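Type ii site-specific deoxyribonuclease (Klebsiella pneumoniae, PDB 6EKR) is a type IIP restriction endonuclease of the PD-(D/E)xK nuclease class, which probably cuts double-stranded DNA at a specific sequence. Local coordinates at residues K196-E201 against C228-Q233; H243-G248 against E270-R275; S261-C266 against D279-R284; R67-D72 against V118-D123. The protein carries 2 engineered substitutions. All blocks are in the same frame, centred on the assembly; numbering follows the deposited sequence.

From the N terminus, contact 4 comes first: it ties the loop after strand 64-65 to helix 101-125 and closes before contact 1 opens. Contact 1 brings the loop after strand 190-194 against the chain leaving strand 222-227, closing a loop that contains helix 204-217. Contacts 2 and 3 follow and cross, since their segments alternate: 243-248, 261-266, 270-275, 279-284. Contact 2 pins the start of helix 247-257 to the 3-10 turn at 270-273, while contact 3 pairs strands 262-265 and 283-285 at one margin of the mixed sheet. The E231 carboxylate meets the Y265 hydroxyl, joining contacts 1 and 3; the backbone at I244 joins contacts 1 and 2.

Contact 1: residues K196-E201 against C228-Q233; sequences KITTRE and CISETQ. With SO4 (sulfate ion), chain D.
R200 and E231 run antiparallel past one another, their guanidinium and carboxylate planes turned 53° apart. The ion pair between them is long, R200 NH1 lying 3.8 Å from E231 OE1; the shorter bonds of the arginine go to T232 and a sulfate. R200 NH2 donates to the backbone O of T232 at 3.0 Å, close to the guanidinium plane. NE reaches sulfate O4 at 2.8 Å, while NH2 also serves O1. T198 OG1 lies over one face of the same guanidinium, toward its rim.

T199 meets E231 nearly perpendicular. Its OG1, set between the backbone N and the carbonyl carbon (chi1 46°), gives a hydrogen bond of 2.6 Å to E231 OE2, met on the syn side but 33° out of the carboxylate plane. E231 bends at chi2, which brings the carboxylate back toward T199 although CB points away.

I197 and I229 share a direction, CG2 of I197 3.8 Å from CB of I229, and rest on helices 101-125 and 132-148. I197 O accepts two amides, from I229 N at 3.0 Å and S230 N at 3.1 Å, which joins the two backbones here. The contact thus links the chain leaving two neighbouring parallel strands, 190-194 and 222-227, in the mixed sheet of this PD-(D/E)xK nuclease.

The E231 carboxylate is gripped by T199 OG1 and Y265 OH, both on OE2, and weakly by the T199 amide on OE1; the sulfate, likely from the crystallisation liquor, indicates that R200 can offer two straight N-H bonds to a tetrahedral anion.

Contact 2: residues H243-G248 against E270-R275; sequences HICVPG and ERYLER
Y272 meets C245 and V246 through both its ring and its hydroxyl. The hydrogen bond that joins the two segments runs from V246 N to Y272 OH, 2.9 Å long and nearly straight at 171°. It is the ring's edge that faces this amide, while V246 CG2 lies beside the same oxygen.

The sulfur-aromatic contact uses the flat of the ring. C245 SG sits 3.8 Å from the centroid of the Y272 ring and only 16° off its normal, displaced toward the rim. SG is anti to the carbonyl carbon (chi1 -64°), which lays the sulfur over the ring. The tyrosine therefore has sulfur above one face and a backbone donor at its end.

V246 is the N-cap of helix 247-257, with P247 in its first turn, and the partner segment is a short 3-10 turn, 270-273, closed by L273 N bonding to E270 O. The contact thus fastens the start of one helix to the turn that leads into helix 275-278.

Apolar packing is carried by C245 CB, 3.4 Å from Y272 CE1, with P247 CD more loosely placed at 4.5 Å from that same CE1.

A separate kind of packing sets proline on a charged group: P247 CB lies over one face of the R271 guanidinium, toward its rim and 3.6 Å from NH2. The charge itself is directed to D276, which forms a salt bridge with R271.

At the far end H243 presents its ring edge to the backbone of E270, ND1 being 3.7 Å from E270 N; its NE2 bonds to Y56, and the E270 carboxylate bonds to the backbone of K51 and N52.

Contact 3: residues S261-C266 against D279-R284; sequences SGMYYC and DIIPVR
M263 is held between P282 and R284 by two backbone hydrogen bonds: M263 N to P282 O and R284 N to M263 O, each 2.8 Å. A third, from Y265 N to R284 O at 3.3 Å, carries the parallel ladder on, with M263 bridged to V283 and Y264 to R284. CA-H groups supplement it, V283 CA lying 3.2 Å from M263 O.

Side chains run in pairs on the two faces. On one, the selenomethionine M263 keeps company with V283; it bends at chi3 (33°) and brings CE to 3.9 Å from V283 CG1. I281 CD1 approaches M263 CG loosely, at 4.3 Å. On the other face Y264 and R284 extend together, ring and guanidinium planes 55° apart, with R284 CB 3.6 Å from Y264 CE1. Both polar ends go to D292, which takes a hydrogen bond from Y264 and a salt bridge from R284. P282 CB sits over the guanidinium.

This is the parallel pairing of a beta-alpha-beta unit, strand 262-265, helix 275-278 and strand 283-285. Helix 247-257 packs against the M263 face, helix 286-298 against the Y264 face, and strand 222-227 borders 262-265 across from 283-285.

Contact 4: residues R67-D72 against V118-D123; sequences RPVRDD and VACCFD
R67 and D123 form a salt bridge that ties the loop after strand 64-65 to helix 101-125, with small, buried apolar contacts beside it. The arginine grips the carboxylate side-on with two nitrogens: R67 NE to D123 OD2 at 2.8 Å and R67 NH2 to D123 OD1 at 2.9 Å. Each oxygen uses its syn lone pair, and the guanidinium and carboxylate planes are only 25° apart, so this is a near-coplanar, two-point ion pair. The side chains as a whole stand roughly square to each other.

The way R67 folds explains a further link. Its CG falls between the backbone N and the carbonyl carbon (chi1 68°) and the chain bends again at chi3, which swings NE back within reach of an oxygen the backbone can also meet: R67 N makes a weak hydrogen bond of 3.3 Å to D123 OD2. That oxygen meets a strong donor, NE, and a weak one, the backbone N, of the same residue; the side-on pair holds the guanidinium in line with the carboxylate.

One face of the guanidinium is covered by A119, one helical turn before D123, whose CB sits over its centre and 3.8 Å from R67 CZ. Further along, V69 CG2 touches C120 SG at 3.6 Å.

On the loop side, V69 is held to strand 53-61 by a backbone bond with H57, and I197 lies against R67. On the helix side, helices 132-148 and 3-16 flank helix 101-125, with P133 of the former touching A119.

Contact 1: residues K196-E201 against C228-Q233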
# COMPACT_ATOMS: atom_id res chain seq x y z
N LYS A 196 4.58 -2.06 12.82
CA LYS A 196 4.47 -3.06 11.77
C LYS A 196 5.54 -4.11 12.00
O LYS A 196 6.68 -3.76 12.28
CB LYS A 196 4.71 -2.44 10.40
CG LYS A 196 3.72 -1.39 9.96
CD LYS A 196 4.19 -0.68 8.70
CE LYS A 196 3.65 0.73 8.65
NZ LYS A 196 2.25 0.74 9.18
N ILE A 197 5.19 -5.39 11.86
CA ILE A 197 6.15 -6.47 11.99
C ILE A 197 7.19 -6.33 10.88
O ILE A 197 8.39 -6.27 11.15
CB ILE A 197 5.48 -7.89 11.96
CG1 ILE A 197 4.30 -7.99 12.93
CG2 ILE A 197 6.51 -8.99 12.28
CD1 ILE A 197 4.64 -7.81 14.39
N THR A 198 6.71 -6.28 9.64
CA THR A 198 7.53 -5.91 8.48
C THR A 198 6.74 -4.88 7.68
O THR A 198 5.51 -4.83 7.78
CB THR A 198 7.93 -7.12 7.61
OG1 THR A 198 6.76 -7.84 7.22
CG2 THR A 198 8.84 -8.05 8.37
N THR A 199 7.43 -4.04 6.92
CA THR A 199 6.78 -2.86 6.33
C THR A 199 6.15 -3.13 4.97
O THR A 199 4.99 -2.74 4.73
CB THR A 199 7.73 -1.63 6.24
OG1 THR A 199 9.00 -2.03 5.71
CG2 THR A 199 7.93 -1.00 7.62
N ARG A 200 6.90 -3.79 4.10
CA ARG A 200 6.50 -4.04 2.71
C ARG A 200 6.20 -2.73 1.96
O ARG A 200 6.98 -1.77 2.05
CB ARG A 200 5.34 -5.03 2.64
CG ARG A 200 5.66 -6.37 3.30
CD ARG A 200 6.72 -7.13 2.51
NE ARG A 200 6.96 -8.46 3.07
CZ ARG A 200 7.91 -8.75 3.96
NH1 ARG A 200 8.73 -7.80 4.39
NH2 ARG A 200 8.05 -9.99 4.40
N GLU A 201 5.06 -2.67 1.28
CA GLU A 201 4.69 -1.48 0.53
C GLU A 201 4.08 -0.38 1.40
O GLU A 201 3.93 0.76 0.96
CB GLU A 201 3.73 -1.83 -0.61
CG GLU A 201 2.40 -2.38 -0.13
CD GLU A 201 2.50 -3.79 0.39
OE1 GLU A 201 3.15 -4.63 -0.28
OE2 GLU A 201 1.94 -4.08 1.46
N CYS A 228 9.53 -1.63 14.16
CA CYS A 228 9.34 -2.87 13.41
C CYS A 228 10.03 -4.05 14.07
O CYS A 228 10.73 -3.88 15.06
CB CYS A 228 9.85 -2.70 11.99
SG CYS A 228 9.02 -1.41 11.06
N ILE A 229 9.83 -5.24 13.53
CA ILE A 229 10.52 -6.42 14.02
C ILE A 229 11.67 -6.77 13.08
O ILE A 229 12.81 -6.95 13.52
CB ILE A 229 9.54 -7.64 14.19
CG1 ILE A 229 8.47 -7.33 15.25
CG2 ILE A 229 10.30 -8.94 14.51
CD1 ILE A 229 8.99 -6.79 16.55
N SER A 230 11.38 -6.87 11.79
CA SER A 230 12.39 -7.19 10.80
C SER A 230 11.99 -6.64 9.44
O SER A 230 11.10 -5.80 9.34
CB SER A 230 12.59 -8.71 10.72
OG SER A 230 11.55 -9.34 9.96
N GLU A 231 12.70 -7.09 8.41
CA GLU A 231 12.30 -6.93 7.03
C GLU A 231 12.57 -8.24 6.32
O GLU A 231 12.77 -8.26 5.12
CB GLU A 231 13.05 -5.78 6.36
CG GLU A 231 12.69 -4.40 6.84
CD GLU A 231 11.22 -4.06 6.67
OE1 GLU A 231 10.51 -4.76 5.91
OE2 GLU A 231 10.78 -3.07 7.30
N THR A 232 12.58 -9.32 7.09
CA THR A 232 12.83 -10.65 6.55
C THR A 232 11.71 -11.12 5.64
O THR A 232 10.54 -10.79 5.84
CB THR A 232 12.99 -11.70 7.67
OG1 THR A 232 11.81 -11.74 8.48
CG2 THR A 232 14.20 -11.39 8.53
N GLN A 233 12.08 -11.89 4.64
CA GLN A 233 11.11 -12.58 3.82
C GLN A 233 11.55 -14.02 3.66
O GLN A 233 12.72 -14.30 3.37
CB GLN A 233 10.96 -11.93 2.46
CG GLN A 233 9.73 -12.43 1.69
CD GLN A 233 9.72 -11.96 0.25
OE1 GLN A 233 10.67 -12.20 -0.51
NE2 GLN A 233 8.63 -11.28 -0.13
S SO4 D . 5.05 -11.65 3.06
O1 SO4 D . 6.22 -12.27 3.67
O2 SO4 D . 4.27 -10.96 4.09
O3 SO4 D . 4.23 -12.67 2.42
O4 SO4 D . 5.51 -10.68 2.06

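Contact 2: residues H243-G248 against E270-R275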
# COMPACT_ATOMS: atom_id res chain seq x y z
N HIS A 243 15.96 -9.99 2.75
CA HIS A 243 15.72 -8.78 3.50
C HIS A 243 15.14 -7.81 2.47
O HIS A 243 15.85 -7.39 1.56
CB HIS A 243 17.03 -8.25 4.07
CG HIS A 243 17.50 -8.95 5.32
ND1 HIS A 243 18.44 -8.40 6.16
CD2 HIS A 243 17.14 -10.13 5.87
CE1 HIS A 243 18.65 -9.22 7.18
NE2 HIS A 243 17.88 -10.28 7.03
N ILE A 244 13.86 -7.49 2.59
CA ILE A 244 13.20 -6.65 1.60
C ILE A 244 13.40 -5.17 1.90
O ILE A 244 12.67 -4.58 2.70
CB ILE A 244 11.70 -6.97 1.43
CG1 ILE A 244 11.48 -8.44 1.02
CG2 ILE A 244 11.05 -6.02 0.42
CD1 ILE A 244 12.16 -8.86 -0.31
N CYS A 245 14.39 -4.57 1.24
CA CYS A 245 14.77 -3.20 1.51
C CYS A 245 14.63 -2.28 0.31
O CYS A 245 14.85 -2.67 -0.84
CB CYS A 245 16.20 -3.13 2.03
SG CYS A 245 16.40 -3.96 3.59
N VAL A 246 14.28 -1.04 0.61
CA VAL A 246 14.04 -0.05 -0.42
C VAL A 246 14.80 1.25 -0.05
O VAL A 246 14.18 2.30 0.18
CB VAL A 246 12.49 0.14 -0.65
CG1 VAL A 246 11.93 -1.01 -1.45
CG2 VAL A 246 11.73 0.22 0.67
N PRO A 247 16.14 1.19 -0.02
CA PRO A 247 16.94 2.29 0.52
C PRO A 247 16.76 3.59 -0.25
O PRO A 247 16.73 4.66 0.37
CB PRO A 247 18.38 1.79 0.40
CG PRO A 247 18.34 0.76 -0.65
CD PRO A 247 17.01 0.11 -0.53
N GLY A 248 16.63 3.49 -1.57
CA GLY A 248 16.38 4.65 -2.42
C GLY A 248 15.07 5.33 -2.06
O GLY A 248 14.99 6.56 -1.96
N GLU A 270 20.71 -5.67 7.36
CA GLU A 270 22.08 -5.26 7.11
C GLU A 270 22.18 -4.07 6.15
O GLU A 270 23.01 -3.18 6.37
CB GLU A 270 22.86 -6.45 6.59
CG GLU A 270 24.24 -6.14 6.06
CD GLU A 270 24.84 -7.36 5.41
OE1 GLU A 270 25.63 -8.07 6.08
OE2 GLU A 270 24.49 -7.63 4.23
N ARG A 271 21.35 -4.04 5.10
CA ARG A 271 21.35 -2.93 4.15
C ARG A 271 21.05 -1.59 4.80
O ARG A 271 21.62 -0.57 4.42
CB ARG A 271 20.37 -3.19 3.00
CG ARG A 271 20.30 -2.09 1.92
CD ARG A 271 21.65 -1.83 1.26
NE ARG A 271 21.66 -0.65 0.39
CZ ARG A 271 21.92 0.59 0.80
NH1 ARG A 271 22.18 0.84 2.07
NH2 ARG A 271 21.90 1.59 -0.07
N TYR A 272 20.15 -1.57 5.78
CA TYR A 272 19.76 -0.32 6.43
C TYR A 272 20.81 0.19 7.44
O TYR A 272 20.60 1.24 8.06
CB TYR A 272 18.37 -0.43 7.08
CG TYR A 272 17.19 -0.47 6.12
CD1 TYR A 272 17.36 -0.20 4.76
CD2 TYR A 272 15.91 -0.77 6.57
CE1 TYR A 272 16.28 -0.24 3.88
CE2 TYR A 272 14.82 -0.81 5.68
CZ TYR A 272 15.01 -0.54 4.34
OH TYR A 272 13.96 -0.57 3.46
N LEU A 273 21.93 -0.51 7.59
CA LEU A 273 22.97 -0.07 8.52
C LEU A 273 24.02 0.88 7.90
O LEU A 273 24.96 1.31 8.57
CB LEU A 273 23.64 -1.28 9.19
CG LEU A 273 22.84 -1.82 10.39
CD1 LEU A 273 23.61 -2.90 11.13
CD2 LEU A 273 22.42 -0.69 11.34
N GLU A 274 23.82 1.20 6.62
CA GLU A 274 24.77 1.97 5.83
C GLU A 274 24.52 3.47 5.95
O GLU A 274 23.39 3.91 6.22
CB GLU A 274 24.64 1.55 4.37
CG GLU A 274 24.82 0.07 4.10
CD GLU A 274 26.27 -0.37 4.13
OE1 GLU A 274 27.16 0.49 4.05
OE2 GLU A 274 26.52 -1.59 4.22
N ARG A 275 25.57 4.26 5.70
CA ARG A 275 25.53 5.72 5.80
C ARG A 275 24.52 6.40 4.86
O ARG A 275 24.00 7.46 5.21
CB ARG A 275 26.92 6.32 5.59
CG ARG A 275 27.78 6.50 6.86
CD ARG A 275 28.48 5.21 7.25
NE ARG A 275 29.67 5.44 8.08
CZ ARG A 275 30.53 4.49 8.47
NH1 ARG A 275 30.35 3.23 8.10
NH2 ARG A 275 31.57 4.82 9.21

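Contact 3: residues S261-C266 against D279-R284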
# COMPACT_ATOMS: atom_id res chain seq x y z
N SER A 261 11.72 10.74 12.96
CA SER A 261 12.76 10.85 13.96
C SER A 261 13.65 9.63 14.00
O SER A 261 14.83 9.72 14.33
CB SER A 261 12.14 11.09 15.31
OG SER A 261 11.41 12.30 15.29
N GLY A 262 13.09 8.48 13.65
CA GLY A 262 13.86 7.25 13.69
C GLY A 262 13.14 6.04 13.14
O GLY A 262 11.91 6.05 12.99
N MSE A 263 13.94 5.02 12.83
CA MSE A 263 13.49 3.72 12.38
C MSE A 263 14.09 2.65 13.29
O MSE A 263 15.31 2.62 13.51
CB MSE A 263 13.97 3.47 10.96
CG MSE A 263 12.94 3.78 9.88
SE MSE A 263 13.74 3.54 8.10
CE MSE A 263 14.97 2.07 8.50
N TYR A 264 13.25 1.77 13.82
CA TYR A 264 13.72 0.82 14.81
C TYR A 264 13.36 -0.61 14.44
O TYR A 264 12.25 -0.89 13.97
CB TYR A 264 13.20 1.21 16.20
CG TYR A 264 13.54 2.64 16.60
CD1 TYR A 264 14.66 2.91 17.38
CD2 TYR A 264 12.77 3.72 16.17
CE1 TYR A 264 14.99 4.20 17.74
CE2 TYR A 264 13.10 5.01 16.52
CZ TYR A 264 14.20 5.25 17.31
OH TYR A 264 14.53 6.53 17.66
N TYR A 265 14.32 -1.52 14.63
CA TYR A 265 14.12 -2.93 14.35
C TYR A 265 14.71 -3.78 15.45
O TYR A 265 15.72 -3.44 16.05
CB TYR A 265 14.81 -3.32 13.05
CG TYR A 265 14.19 -2.77 11.78
CD1 TYR A 265 13.20 -3.47 11.10
CD2 TYR A 265 14.63 -1.55 11.26
CE1 TYR A 265 12.65 -2.96 9.93
CE2 TYR A 265 14.09 -1.03 10.09
CZ TYR A 265 13.11 -1.73 9.43
OH TYR A 265 12.59 -1.20 8.27
N CYS A 266 14.08 -4.92 15.70
CA CYS A 266 14.67 -5.94 16.52
C CYS A 266 15.78 -6.56 15.72
O CYS A 266 16.89 -6.78 16.21
CB CYS A 266 13.64 -7.01 16.85
SG CYS A 266 12.64 -6.62 18.24
N ASP A 279 22.79 8.52 7.58
CA ASP A 279 23.18 9.93 7.53
C ASP A 279 21.97 10.81 7.68
O ASP A 279 22.03 11.85 8.29
CB ASP A 279 23.87 10.30 6.21
CG ASP A 279 25.33 9.87 6.15
OD1 ASP A 279 25.95 9.59 7.20
OD2 ASP A 279 25.88 9.82 5.02
N ILE A 280 20.86 10.38 7.09
CA ILE A 280 19.66 11.21 7.02
C ILE A 280 18.51 10.74 7.92
O ILE A 280 17.58 11.51 8.16
CB ILE A 280 19.18 11.38 5.57
CG1 ILE A 280 18.73 10.04 4.98
CG2 ILE A 280 20.28 12.03 4.71
CD1 ILE A 280 17.87 10.18 3.74
N ILE A 281 18.58 9.50 8.41
CA ILE A 281 17.61 8.99 9.41
C ILE A 281 18.22 7.96 10.37
O ILE A 281 18.85 6.99 9.93
CB ILE A 281 16.29 8.44 8.77
CG1 ILE A 281 15.29 8.02 9.84
CG2 ILE A 281 16.55 7.29 7.82
CD1 ILE A 281 13.85 7.95 9.36
N PRO A 282 18.06 8.18 11.68
CA PRO A 282 18.46 7.16 12.66
C PRO A 282 17.81 5.80 12.38
O PRO A 282 16.61 5.71 12.14
CB PRO A 282 17.96 7.75 13.99
CG PRO A 282 17.92 9.22 13.76
CD PRO A 282 17.53 9.39 12.33
N VAL A 283 18.63 4.75 12.41
CA VAL A 283 18.18 3.38 12.22
C VAL A 283 18.72 2.64 13.42
O VAL A 283 19.86 2.18 13.41
CB VAL A 283 18.75 2.74 10.92
CG1 VAL A 283 18.16 1.35 10.70
CG2 VAL A 283 18.50 3.63 9.72
N ARG A 284 17.91 2.55 14.47
CA ARG A 284 18.39 2.01 15.73
C ARG A 284 17.64 0.72 16.10
O ARG A 284 17.11 0.05 15.24
CB ARG A 284 18.33 3.08 16.85
CG ARG A 284 18.96 4.44 16.51
CD ARG A 284 19.53 5.08 17.77
NE ARG A 284 19.94 6.48 17.58
CZ ARG A 284 19.17 7.54 17.85
NH1 ARG A 284 17.94 7.37 18.32
NH2 ARG A 284 19.63 8.77 17.66

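Contact 4: residues R67-D72 against V118-D123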
# COMPACT_ATOMS: atom_id res chain seq x y z
N ARG A 67 7.52 -18.35 10.24
CA ARG A 67 8.43 -17.35 9.68
C ARG A 67 9.81 -17.49 10.32
O ARG A 67 9.92 -18.02 11.43
CB ARG A 67 7.88 -15.93 9.91
CG ARG A 67 7.86 -15.51 11.36
CD ARG A 67 7.05 -14.25 11.54
NE ARG A 67 5.63 -14.49 11.31
CZ ARG A 67 4.72 -13.53 11.17
NH1 ARG A 67 5.06 -12.25 11.22
NH2 ARG A 67 3.46 -13.87 10.97
N PRO A 68 10.87 -17.02 9.64
CA PRO A 68 12.23 -17.20 10.14
C PRO A 68 12.49 -16.41 11.42
O PRO A 68 12.02 -15.28 11.57
CB PRO A 68 13.10 -16.70 8.99
CG PRO A 68 12.24 -15.72 8.27
CD PRO A 68 10.85 -16.27 8.36
N VAL A 69 13.25 -17.01 12.32
CA VAL A 69 13.50 -16.48 13.66
C VAL A 69 15.00 -16.41 13.94
O VAL A 69 15.70 -17.42 13.85
CB VAL A 69 12.77 -17.34 14.74
CG1 VAL A 69 13.48 -17.27 16.08
CG2 VAL A 69 11.33 -16.90 14.89
N ARG A 70 15.48 -15.22 14.27
CA ARG A 70 16.86 -15.07 14.71
C ARG A 70 17.04 -15.75 16.05
O ARG A 70 16.65 -15.21 17.09
CB ARG A 70 17.28 -13.60 14.76
CG ARG A 70 17.89 -13.10 13.47
CD ARG A 70 18.40 -11.68 13.61
NE ARG A 70 19.59 -11.61 14.44
CZ ARG A 70 20.18 -10.49 14.82
NH1 ARG A 70 19.70 -9.30 14.45
NH2 ARG A 70 21.27 -10.55 15.58
N ASP A 71 17.64 -16.94 16.01
CA ASP A 71 17.90 -17.76 17.19
C ASP A 71 18.74 -17.05 18.23
O ASP A 71 18.56 -17.24 19.44
CB ASP A 71 18.61 -19.03 16.78
CG ASP A 71 18.86 -19.95 17.94
OD1 ASP A 71 18.13 -20.96 18.04
OD2 ASP A 71 19.77 -19.67 18.76
N ASP A 72 19.67 -16.23 17.75
CA ASP A 72 20.51 -15.44 18.61
C ASP A 72 19.73 -14.34 19.33
O ASP A 72 20.28 -13.63 20.16
CB ASP A 72 21.63 -14.82 17.78
CG ASP A 72 21.19 -13.59 17.03
OD1 ASP A 72 20.63 -13.72 15.92
OD2 ASP A 72 21.41 -12.49 17.57
N VAL A 118 4.17 -14.94 19.66
CA VAL A 118 2.78 -14.90 19.24
C VAL A 118 2.67 -15.09 17.73
O VAL A 118 1.85 -15.86 17.26
CB VAL A 118 2.08 -13.63 19.68
CG1 VAL A 118 0.68 -13.57 19.10
CG2 VAL A 118 2.01 -13.57 21.19
N ALA A 119 3.54 -14.41 16.99
CA ALA A 119 3.52 -14.48 15.53
C ALA A 119 3.71 -15.90 15.00
O ALA A 119 2.91 -16.36 14.18
CB ALA A 119 4.57 -13.51 14.94
N CYS A 120 4.74 -16.59 15.47
CA CYS A 120 5.03 -17.96 15.04
C CYS A 120 3.92 -18.96 15.37
O CYS A 120 3.70 -19.91 14.63
CB CYS A 120 6.34 -18.46 15.65
SG CYS A 120 7.77 -17.61 15.04
N CYS A 121 3.25 -18.75 16.50
CA CYS A 121 2.08 -19.53 16.87
C CYS A 121 0.99 -19.49 15.79
O CYS A 121 0.40 -20.52 15.45
CB CYS A 121 1.53 -19.07 18.20
SG CYS A 121 2.45 -19.73 19.60
N PHE A 122 0.74 -18.29 15.26
CA PHE A 122 -0.20 -18.09 14.15
C PHE A 122 0.24 -18.70 12.83
O PHE A 122 -0.59 -19.11 12.04
CB PHE A 122 -0.46 -16.60 13.93
CG PHE A 122 -1.46 -16.01 14.88
CD1 PHE A 122 -2.63 -15.43 14.40
CD2 PHE A 122 -1.24 -16.03 16.26
CE1 PHE A 122 -3.55 -14.88 15.28
CE2 PHE A 122 -2.16 -15.48 17.15
CZ PHE A 122 -3.32 -14.90 16.66
N ASP A 123 1.54 -18.74 12.58
CA ASP A 123 2.04 -19.34 11.35
C ASP A 123 1.83 -20.85 11.37
O ASP A 123 1.62 -21.46 10.33
CB ASP A 123 3.51 -19.02 11.13
CG ASP A 123 3.80 -17.53 11.17
OD1 ASP A 123 3.05 -16.74 10.57
OD2 ASP A 123 4.81 -17.16 11.79